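Local structure of alpha-aminoadipate/glutamate carrier protein LysW (Sulfolobus tokodaii, 3VPB) at residues P7-D12 with V25-G30. The protein carries covalently bound glutamate or alpha-aminoadipate through the successive steps that convert them to ornithine and lysine in arginine and lysine biosynthesis. Numbering follows the deposited sequence.
Sequences PVCNGD and VEHECG. With ZN (zinc ion), chain B.
The zinc site of a zinc ribbon, built from three cysteines and one histidine, joins the two segments: Cys-9 meets His-27 and Cys-29 around the metal, and Cys-6, just ahead of 7-12, completes the set of four ligands. Cys-9 SG and Cys-29 SG each lie 2.3 Å from the zinc ion, and His-27 ND1 lies 2.1 Å from it. Both cysteines hold SG between the backbone N and the carbonyl carbon, which directs the sulfurs at the zinc ion. Beside the metal, Cys-9 CB and Cys-29 CB pack as an apolar pair at 3.7 Å. Cys-9 SG also approaches the His-27 ring edge-on, 3.4 Å from His-27 CE1. That thiolate has a further partner in its own loop, since Gly-11 N donates to Cys-9 SG over 3.3 Å at 150°, an NH-to-sulfur bond of the kind familiar from zinc knuckles. With ND1 committed to the metal, His-27 NE2 donates to Asp-12 O at 3.2 Å; the bond is bent (138°), and the oxygen stands 30° out of the ring plane. Glu-28 CG lies above one face of the imidazole, nearer the periphery than the centre. The type I turn from His-27 to Gly-30, closed by Gly-30 N to His-27 O, presents Cys-29 to the metal, while Val-8 CG1 comes to 4.1 Å from Cys-29 SG. Metal on one ring nitrogen and a carbonyl on the other restrict rotation of the imidazole, and the amide at Cys-9 SG probably offsets part of the negative charge that three thiolates bring to the zinc ion.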
loop_
_atom_site.group_PDB
_atom_site.type_symbol
_atom_site.label_atom_id
_atom_site.label_comp_id
_atom_site.label_asym_id
_atom_site.label_seq_id
_atom_site.Cartn_x
_atom_site.Cartn_y
_atom_site.Cartn_z
ATOM N N PRO E 7 2.200 5.451 -26.703
ATOM C CA PRO E 7 1.381 6.383 -25.928
ATOM C C PRO E 7 2.209 7.159 -24.897
ATOM O O PRO E 7 1.680 8.032 -24.198
ATOM C CB PRO E 7 0.393 5.457 -25.218
ATOM C CG PRO E 7 1.135 4.191 -25.039
ATOM C CD PRO E 7 2.017 4.059 -26.255
ATOM N N VAL E 8 3.499 6.840 -24.822
ATOM C CA VAL E 8 4.401 7.412 -23.827
ATOM C C VAL E 8 5.348 8.417 -24.467
ATOM O O VAL E 8 5.446 9.552 -23.994
ATOM C CB VAL E 8 5.188 6.308 -23.083
ATOM C CG1 VAL E 8 6.292 6.909 -22.194
ATOM C CG2 VAL E 8 4.240 5.452 -22.266
ATOM N N CYS E 9 6.028 8.006 -25.541
ATOM C CA CYS E 9 7.045 8.837 -26.191
ATOM C C CYS E 9 6.708 9.307 -27.610
ATOM O O CYS E 9 7.433 10.133 -28.181
ATOM C CB CYS E 9 8.392 8.111 -26.212
ATOM S SG CYS E 9 8.542 6.776 -27.426
ATOM N N ASN E 10 5.632 8.760 -28.181
ATOM C CA ASN E 10 5.212 9.085 -29.555
ATOM C C ASN E 10 6.183 8.610 -30.634
ATOM O O ASN E 10 6.069 8.974 -31.809
ATOM C CB ASN E 10 4.900 10.582 -29.696
ATOM C CG ASN E 10 3.707 10.999 -28.873
ATOM O OD1 ASN E 10 3.541 12.172 -28.539
ATOM N ND2 ASN E 10 2.857 10.028 -28.531
ATOM N N GLY E 11 7.129 7.776 -30.230
ATOM C CA GLY E 11 8.008 7.115 -31.173
ATOM C C GLY E 11 7.211 6.112 -31.992
ATOM O O GLY E 11 6.023 5.889 -31.749
ATOM N N ASP E 12 7.866 5.514 -32.976
ATOM C CA ASP E 12 7.212 4.507 -33.782
ATOM C C ASP E 12 7.465 3.135 -33.176
ATOM O O ASP E 12 8.600 2.796 -32.825
ATOM C CB ASP E 12 7.655 4.597 -35.253
ATOM C CG ASP E 12 6.833 5.615 -36.054
ATOM O OD1 ASP E 12 5.899 6.230 -35.496
ATOM O OD2 ASP E 12 7.112 5.792 -37.261
ATOM N N VAL E 25 4.446 -5.425 -25.196
ATOM C CA VAL E 25 5.616 -5.044 -26.008
ATOM C C VAL E 25 6.431 -3.961 -25.290
ATOM O O VAL E 25 5.868 -3.038 -24.686
ATOM C CB VAL E 25 5.243 -4.590 -27.465
ATOM C CG1 VAL E 25 4.404 -5.651 -28.170
ATOM C CG2 VAL E 25 4.510 -3.259 -27.491
ATOM N N GLU E 26 7.753 -4.083 -25.361
ATOM C CA GLU E 26 8.642 -3.125 -24.732
ATOM C C GLU E 26 9.088 -2.090 -25.738
ATOM O O GLU E 26 9.412 -2.424 -26.878
ATOM C CB GLU E 26 9.873 -3.826 -24.168
ATOM C CG GLU E 26 9.589 -4.658 -22.942
ATOM C CD GLU E 26 10.467 -4.267 -21.770
ATOM O OE1 GLU E 26 10.258 -4.829 -20.671
ATOM O OE2 GLU E 26 11.356 -3.391 -21.952
ATOM N N HIS E 27 9.085 -0.825 -25.338
ATOM C CA HIS E 27 9.583 0.201 -26.222
ATOM C C HIS E 27 10.864 0.815 -25.685
ATOM O O HIS E 27 11.117 0.780 -24.480
ATOM C CB HIS E 27 8.526 1.271 -26.503
ATOM C CG HIS E 27 8.810 2.059 -27.739
ATOM N ND1 HIS E 27 8.763 3.436 -27.776
ATOM C CD2 HIS E 27 9.207 1.661 -28.974
ATOM C CE1 HIS E 27 9.075 3.850 -28.994
ATOM N NE2 HIS E 27 9.358 2.794 -29.735
ATOM N N GLU E 28 11.646 1.388 -26.599
ATOM C CA GLU E 28 13.007 1.871 -26.307
ATOM C C GLU E 28 13.039 3.066 -25.345
ATOM O O GLU E 28 14.087 3.403 -24.807
ATOM C CB GLU E 28 13.737 2.223 -27.611
ATOM C CG GLU E 28 12.838 2.941 -28.624
ATOM C CD GLU E 28 13.592 3.701 -29.703
ATOM O OE1 GLU E 28 13.113 4.797 -30.073
ATOM O OE2 GLU E 28 14.641 3.207 -30.184
ATOM N N CYS E 29 11.885 3.689 -25.143
ATOM C CA CYS E 29 11.739 4.790 -24.188
ATOM C C CYS E 29 11.755 4.339 -22.719
ATOM O O CYS E 29 11.874 5.167 -21.813
ATOM C CB CYS E 29 10.441 5.544 -24.466
ATOM S SG CYS E 29 8.947 4.550 -24.270
ATOM N N GLY E 30 11.599 3.036 -22.494
ATOM C CA GLY E 30 11.516 2.470 -21.146
ATOM C C GLY E 30 10.109 2.035 -20.750
ATOM O O GLY E 30 9.906 1.478 -19.669
HETATM ZN ZN ZN B . 7.949 4.799 -26.356
#